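Aminotransferase class-III (Ochrobactrum anthropi, PDB 5GHG) probably transfers amino groups between amines and carbonyl compounds as an omega-transaminase, with a pyridoxal-phosphate-type cofactor held here in its aminated PMP form. Local coordinates at residues P5-L8 / E9-D12; A200-L203 / A204-E208; Q359-L362 / R363-Q366. The protein carries 1 engineered substitution. All coordinates share one frame; numbering follows the deposited sequence.

Interaction 1: residues P5-L8 / E9-D12; sequences PNSL and EARD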
loop_
_atom_site.group_PDB
_atom_site.type_symbol
_atom_site.label_atom_id
_atom_site.label_comp_id
_atom_site.label_asym_id
_atom_site.label_seq_id
_atom_site.Cartn_x
_atom_site.Cartn_y
_atom_site.Cartn_z
ATOM N N PRO B 5 30.746 -8.723 -7.314
ATOM C CA PRO B 5 30.442 -9.301 -5.986
ATOM C C PRO B 5 29.670 -8.306 -5.123
ATOM O O PRO B 5 28.599 -8.628 -4.614
ATOM C CB PRO B 5 31.824 -9.602 -5.395
ATOM C CG PRO B 5 32.691 -9.811 -6.589
ATOM C CD PRO B 5 32.160 -8.889 -7.682
ATOM N N ASN B 6 30.205 -7.096 -4.974
ATOM C CA ASN B 6 29.509 -6.022 -4.287
ATOM C C ASN B 6 28.943 -4.974 -5.248
ATOM O O ASN B 6 28.607 -3.870 -4.821
ATOM C CB ASN B 6 30.432 -5.372 -3.256
ATOM C CG ASN B 6 30.625 -6.240 -2.026
ATOM O OD1 ASN B 6 29.745 -7.034 -1.663
ATOM N ND2 ASN B 6 31.780 -6.106 -1.380
ATOM N N SER B 7 28.840 -5.305 -6.532
ATOM C CA SER B 7 28.170 -4.439 -7.488
ATOM C C SER B 7 26.693 -4.273 -7.121
ATOM O O SER B 7 26.108 -5.088 -6.387
ATOM C CB SER B 7 28.260 -5.015 -8.892
ATOM O OG SER B 7 27.425 -6.140 -9.015
ATOM N N LEU B 8 26.087 -3.200 -7.633
ATOM C CA LEU B 8 24.678 -2.975 -7.404
ATOM C C LEU B 8 23.835 -4.147 -7.918
ATOM O O LEU B 8 22.884 -4.574 -7.250
ATOM C CB LEU B 8 24.225 -1.670 -8.080
ATOM C CG LEU B 8 24.665 -0.343 -7.442
ATOM C CD1 LEU B 8 24.509 0.802 -8.423
ATOM C CD2 LEU B 8 23.889 -0.064 -6.174
ATOM N N GLU B 9 24.175 -4.674 -9.096
ATOM C CA GLU B 9 23.401 -5.761 -9.672
ATOM C C GLU B 9 23.483 -7.026 -8.803
ATOM O O GLU B 9 22.471 -7.687 -8.550
ATOM C CB GLU B 9 23.886 -6.059 -11.097
ATOM C CG GLU B 9 23.617 -4.946 -12.131
ATOM C CD GLU B 9 24.636 -3.776 -12.072
ATOM O OE1 GLU B 9 25.623 -3.843 -11.304
ATOM O OE2 GLU B 9 24.434 -2.771 -12.780
ATOM N N ALA B 10 24.682 -7.364 -8.334
ATOM C CA ALA B 10 24.863 -8.547 -7.514
ATOM C C ALA B 10 24.142 -8.417 -6.172
ATOM O O ALA B 10 23.557 -9.382 -5.680
ATOM C CB ALA B 10 26.352 -8.813 -7.290
ATOM N N ARG B 11 24.188 -7.238 -5.559
ATOM C CA ARG B 11 23.523 -7.053 -4.284
ATOM C C ARG B 11 22.000 -7.082 -4.438
ATOM O O ARG B 11 21.299 -7.611 -3.575
ATOM C CB ARG B 11 23.986 -5.761 -3.615
ATOM C CG ARG B 11 25.437 -5.865 -3.135
ATOM C CD ARG B 11 25.813 -4.709 -2.225
ATOM N NE ARG B 11 25.943 -3.486 -2.978
ATOM C CZ ARG B 11 25.298 -2.351 -2.716
ATOM N NH1 ARG B 11 24.477 -2.269 -1.703
ATOM N NH2 ARG B 11 25.505 -1.302 -3.482
ATOM N N ASP B 12 21.483 -6.530 -5.536
ATOM C CA ASP B 12 20.057 -6.649 -5.818
ATOM C C ASP B 12 19.647 -8.122 -5.918
ATOM O O ASP B 12 18.641 -8.546 -5.336
ATOM C CB ASP B 12 19.715 -5.904 -7.111
ATOM C CG ASP B 12 18.211 -5.840 -7.370
ATOM O OD1 ASP B 12 17.691 -6.763 -8.028
ATOM O OD2 ASP B 12 17.536 -4.885 -6.891
HETATM O O HOH W 1 27.568 -1.311 -5.041
#
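Ser-7 accepts the N-H of Ala-10 on its hydroxyl, OG to N 3.1 Å, the N-cap bond that starts helix 8-15. Its OG stands between the backbone N and the carbonyl carbon (chi1 72°), which turns it toward the N-H of Ala-10, where the OG also meets Ala-10 CB at 3.4 Å. Arg-11 then ties down the loop before the cap: its NE donates to the carbonyl O of Asn-6 at 3.3 Å, the acceptor lying near the guanidinium plane while the nitrogen sits well above the plane of the carbonyl. A water completes a small ring, giving a hydrogen to Asn-6 O (2.8 Å from the water) and accepting from Arg-11 NH2 at 2.6 Å, so one carbonyl is gripped directly and through solvent. Leu-8 CD2 comes within 3.4 Å of Arg-11 NH2, the two side chains crossing at a slant. The same guanidinium has stronger partners in the second subunit, where NH1 forms salt bridges with Glu-99 and Asp-96. Helix 8-15 thus lies at the dimer interface, with Leu-8 and Arg-11 packed on Ile-95 of the second subunit and Leu-8 also touching Val-45, in the loop between strands 41-44 and 49-52.

Interaction 2: residues A200-L203 / A204-E208; sequences ATRL and ADELE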
loop_
_atom_site.group_PDB
_atom_site.type_symbol
_atom_site.label_atom_id
_atom_site.label_comp_id
_atom_site.label_asym_id
_atom_site.label_seq_id
_atom_site.Cartn_x
_atom_site.Cartn_y
_atom_site.Cartn_z
ATOM N N ALA B 200 -20.373 -3.090 -28.934
ATOM C CA ALA B 200 -20.718 -2.353 -27.726
ATOM C C ALA B 200 -22.104 -2.735 -27.226
ATOM O O ALA B 200 -22.321 -2.925 -26.017
ATOM C CB ALA B 200 -20.633 -0.859 -27.984
ATOM N N THR B 201 -23.059 -2.846 -28.138
ATOM C CA THR B 201 -24.384 -3.319 -27.765
ATOM C C THR B 201 -24.312 -4.703 -27.139
ATOM O O THR B 201 -24.945 -4.965 -26.105
ATOM C CB THR B 201 -25.305 -3.305 -28.993
ATOM O OG1 THR B 201 -25.577 -1.957 -29.353
ATOM C CG2 THR B 201 -26.624 -4.037 -28.711
ATOM N N ARG B 202 -23.540 -5.614 -27.740
ATOM C CA ARG B 202 -23.444 -6.955 -27.183
ATOM C C ARG B 202 -22.816 -6.933 -25.779
ATOM O O ARG B 202 -23.231 -7.698 -24.902
ATOM C CB ARG B 202 -22.644 -7.885 -28.101
ATOM C CG ARG B 202 -22.376 -9.239 -27.467
ATOM C CD ARG B 202 -21.943 -10.313 -28.465
ATOM N NE ARG B 202 -20.640 -10.036 -29.079
ATOM C CZ ARG B 202 -19.474 -10.423 -28.586
ATOM N NH1 ARG B 202 -18.343 -10.153 -29.245
ATOM N NH2 ARG B 202 -19.425 -11.075 -27.432
ATOM N N LEU B 203 -21.810 -6.087 -25.559
ATOM C CA LEU B 203 -21.189 -6.025 -24.239
ATOM C C LEU B 203 -22.172 -5.523 -23.180
ATOM O O LEU B 203 -22.203 -6.037 -22.057
ATOM C CB LEU B 203 -19.947 -5.118 -24.262
ATOM C CG LEU B 203 -18.720 -5.637 -25.004
ATOM C CD1 LEU B 203 -17.799 -4.492 -25.380
ATOM C CD2 LEU B 203 -17.992 -6.648 -24.165
ATOM N N ALA B 204 -22.966 -4.509 -23.511
ATOM C CA ALA B 204 -23.966 -4.025 -22.563
ATOM C C ALA B 204 -25.039 -5.088 -22.293
ATOM O O ALA B 204 -25.522 -5.206 -21.162
ATOM C CB ALA B 204 -24.610 -2.733 -23.059
ATOM N N ASP B 205 -25.416 -5.851 -23.318
ATOM C CA ASP B 205 -26.387 -6.935 -23.139
ATOM C C ASP B 205 -25.828 -8.038 -22.250
ATOM O O ASP B 205 -26.538 -8.580 -21.400
ATOM C CB ASP B 205 -26.783 -7.531 -24.484
ATOM C CG ASP B 205 -27.672 -6.610 -25.302
ATOM O OD1 ASP B 205 -28.161 -5.599 -24.761
ATOM O OD2 ASP B 205 -27.863 -6.906 -26.507
ATOM N N GLU B 206 -24.569 -8.411 -22.453
ATOM C CA GLU B 206 -23.953 -9.415 -21.608
ATOM C C GLU B 206 -23.822 -8.919 -20.169
ATOM O O GLU B 206 -23.982 -9.695 -19.227
ATOM C CB GLU B 206 -22.587 -9.821 -22.182
ATOM C CG GLU B 206 -22.744 -10.596 -23.497
ATOM C CD GLU B 206 -21.415 -10.880 -24.187
ATOM O OE1 GLU B 206 -21.431 -11.585 -25.225
ATOM O OE2 GLU B 206 -20.366 -10.379 -23.701
ATOM N N LEU B 207 -23.529 -7.630 -19.992
ATOM C CA LEU B 207 -23.533 -7.051 -18.652
ATOM C C LEU B 207 -24.921 -7.166 -18.008
ATOM O O LEU B 207 -25.054 -7.582 -16.857
ATOM C CB LEU B 207 -23.090 -5.590 -18.710
ATOM C CG LEU B 207 -23.227 -4.772 -17.424
ATOM C CD1 LEU B 207 -22.407 -5.385 -16.274
ATOM C CD2 LEU B 207 -22.799 -3.354 -17.679
ATOM N N GLU B 208 -25.963 -6.805 -18.751
ATOM C CA GLU B 208 -27.313 -6.888 -18.192
ATOM C C GLU B 208 -27.702 -8.332 -17.897
ATOM O O GLU B 208 -28.352 -8.606 -16.874
ATOM C CB GLU B 208 -28.326 -6.229 -19.118
ATOM C CG GLU B 208 -29.773 -6.302 -18.606
ATOM C CD GLU B 208 -30.688 -5.310 -19.314
ATOM O OE1 GLU B 208 -30.412 -4.972 -20.485
ATOM O OE2 GLU B 208 -31.674 -4.870 -18.695
#
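Arg-202 and Glu-206 face each other one turn apart on helix 196-214, an i to i+4 salt bridge in which NH2 donates to OE1 at 3.0 Å. The carboxylate oxygen sits at the edge of the guanidinium and is met on its syn side, yet the two planes are turned 65° apart, so a single N-H makes the link, not the coplanar two-bond pairing. A bend at chi3 (66°) folds the arginine back toward the acid, and its CG and CD also pack against Glu-206 OE1, CG at 3.4 Å. Looser is the neighbouring pair, Thr-201 and the exposed Asp-205, whose side chains lie side by side pointing the same way, CG2 to OD2 3.8 Å. Ala-200, Leu-203, Ala-204 and Leu-207, by contrast, are buried and packed closely against neighbouring parts of the fold, the last three on helix 240-250 through Tyr-240, Lys-243 and Val-244. Regular backbone bonds carry the turn, including Leu-207 N to Leu-203 O at 2.9 Å. The stronger partner of Arg-202 is Glu-194, which forms a salt bridge with NE, while Lys-243 bonds to Thr-201 OG1. Two acids sharing one arginine would be expected to keep its charge well compensated, the helix pairing apolar contacts inside with ionic ones outside.

Interaction 3: residues Q359-L362 / R363-Q366; sequences QKRL and RELQ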
loop_
_atom_site.group_PDB
_atom_site.type_symbol
_atom_site.label_atom_id
_atom_site.label_comp_id
_atom_site.label_asym_id
_atom_site.label_seq_id
_atom_site.Cartn_x
_atom_site.Cartn_y
_atom_site.Cartn_z
ATOM N N GLN B 359 -0.738 10.078 -31.833
ATOM C CA GLN B 359 -1.730 9.156 -32.380
ATOM C C GLN B 359 -1.635 9.091 -33.899
ATOM O O GLN B 359 -1.738 8.009 -34.489
ATOM C CB GLN B 359 -3.143 9.554 -31.966
ATOM C CG GLN B 359 -3.424 9.558 -30.474
ATOM C CD GLN B 359 -3.245 8.209 -29.814
ATOM O OE1 GLN B 359 -3.412 7.162 -30.442
ATOM N NE2 GLN B 359 -2.924 8.227 -28.516
ATOM N N LYS B 360 -1.443 10.241 -34.544
ATOM C CA LYS B 360 -1.335 10.272 -36.008
ATOM C C LYS B 360 -0.063 9.579 -36.478
ATOM O O LYS B 360 -0.108 8.734 -37.383
ATOM C CB LYS B 360 -1.380 11.718 -36.497
ATOM C CG LYS B 360 -1.177 11.900 -38.000
ATOM C CD LYS B 360 -0.964 13.386 -38.332
ATOM C CE LYS B 360 -0.854 13.627 -39.840
ATOM N NZ LYS B 360 -2.152 13.376 -40.548
ATOM N N ARG B 361 1.083 9.908 -35.870
ATOM C CA ARG B 361 2.332 9.267 -36.265
ATOM C C ARG B 361 2.282 7.756 -36.074
ATOM O O ARG B 361 2.719 6.999 -36.947
ATOM C CB ARG B 361 3.517 9.874 -35.491
ATOM C CG ARG B 361 3.933 11.257 -36.010
ATOM C CD ARG B 361 4.651 11.128 -37.362
ATOM N NE ARG B 361 5.744 10.153 -37.288
ATOM C CZ ARG B 361 6.989 10.465 -36.983
ATOM N NH1 ARG B 361 7.303 11.734 -36.755
ATOM N NH2 ARG B 361 7.932 9.519 -36.918
ATOM N N LEU B 362 1.734 7.286 -34.947
ATOM C CA LEU B 362 1.671 5.849 -34.730
ATOM C C LEU B 362 0.786 5.163 -35.767
ATOM O O LEU B 362 1.081 4.050 -36.211
ATOM C CB LEU B 362 1.187 5.525 -33.314
ATOM C CG LEU B 362 2.187 5.702 -32.169
ATOM C CD1 LEU B 362 1.482 5.559 -30.824
ATOM C CD2 LEU B 362 3.349 4.713 -32.262
ATOM N N ARG B 363 -0.317 5.802 -36.146
ATOM C CA ARG B 363 -1.211 5.165 -37.101
ATOM C C ARG B 363 -0.621 5.101 -38.511
ATOM O O ARG B 363 -1.081 4.302 -39.327
ATOM C CB ARG B 363 -2.567 5.872 -37.085
ATOM C CG ARG B 363 -3.413 5.369 -35.896
ATOM C CD ARG B 363 -4.644 6.197 -35.660
ATOM N NE ARG B 363 -5.427 5.682 -34.539
ATOM C CZ ARG B 363 -5.096 5.843 -33.266
ATOM N NH1 ARG B 363 -3.977 6.497 -32.971
ATOM N NH2 ARG B 363 -5.881 5.379 -32.293
ATOM N N GLU B 364 0.406 5.893 -38.799
ATOM C CA GLU B 364 1.108 5.750 -40.067
ATOM C C GLU B 364 1.810 4.403 -40.190
ATOM O O GLU B 364 2.211 4.036 -41.296
ATOM C CB GLU B 364 2.124 6.892 -40.246
ATOM C CG GLU B 364 1.474 8.260 -40.335
ATOM C CD GLU B 364 2.470 9.416 -40.256
ATOM O OE1 GLU B 364 3.682 9.169 -40.128
ATOM O OE2 GLU B 364 2.032 10.588 -40.315
ATOM N N LEU B 365 1.957 3.659 -39.091
ATOM C CA LEU B 365 2.565 2.344 -39.119
ATOM C C LEU B 365 1.547 1.212 -39.224
ATOM O O LEU B 365 1.942 0.054 -39.184
ATOM C CB LEU B 365 3.418 2.122 -37.856
ATOM C CG LEU B 365 4.371 3.241 -37.478
ATOM C CD1 LEU B 365 5.150 2.816 -36.247
ATOM C CD2 LEU B 365 5.290 3.616 -38.631
ATOM N N GLN B 366 0.256 1.535 -39.342
ATOM C CA GLN B 366 -0.781 0.512 -39.363
ATOM C C GLN B 366 -0.562 -0.513 -40.470
ATOM O O GLN B 366 -0.953 -1.670 -40.323
ATOM C CB GLN B 366 -2.159 1.162 -39.562
ATOM C CG GLN B 366 -2.714 1.733 -38.287
ATOM C CD GLN B 366 -4.000 2.487 -38.518
ATOM O OE1 GLN B 366 -4.149 3.208 -39.517
ATOM N NE2 GLN B 366 -4.937 2.325 -37.593
#
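The C-terminal end of helix 347-363, where the chain leaves the helix through a type I beta turn from Arg-363 to Gln-366, is held by the contact between Gln-359 and Arg-363. NH1 of Arg-363 donates to Gln-359 OE1 at 2.7 Å, nearly straight at 168° and on a lone pair in the carbonyl plane. The same NH1 gives a second bond to the backbone O of Gln-359 at 3.1 Å, and this oxygen also accepts from Arg-363 N, the two donors reaching it from opposite faces of the peptide plane. Gln-359 brings its amide over by bending at chi2 (-61°), and the amide and guanidinium planes stand 61° apart. As the helix ends, the backbone bonding shifts: Glu-364 N still reaches Lys-360 O, but Leu-365 N goes to Leu-362 O at 3.0 Å. At the other flank Glu-364 OE1 lies 3.6 Å from Arg-361 NE, a long salt bridge, with Arg-361 CD at 3.5 Å from the same oxygen; the stronger partner of this arginine is Asp-437. Leu-362 is buried between strands 371-377 and 380-385 on one side and helix 433-455 on the other, where Leu-365 joins it against Leu-443.

Overall arrangement
The three contacts illustrate one principle at different places along a helix: interaction 1 caps a start, interaction 2 lies within a helix and interaction 3 closes an end, each with an arginine that reaches a partner four or five residues away, backward in interactions 1 and 3 and forward in interaction 2. They follow in series along the chain and none touches another. Interactions 1 and 2 are on opposite sides of the chain's centre, their own centres about 52 Å apart, whereas interactions 2 and 3 come within about 17 Å at their nearest atoms. None of their residues belongs to the PMP pocket, which includes Lys-287 and Asp-258. Of the three, interaction 1 alone meets the second subunit.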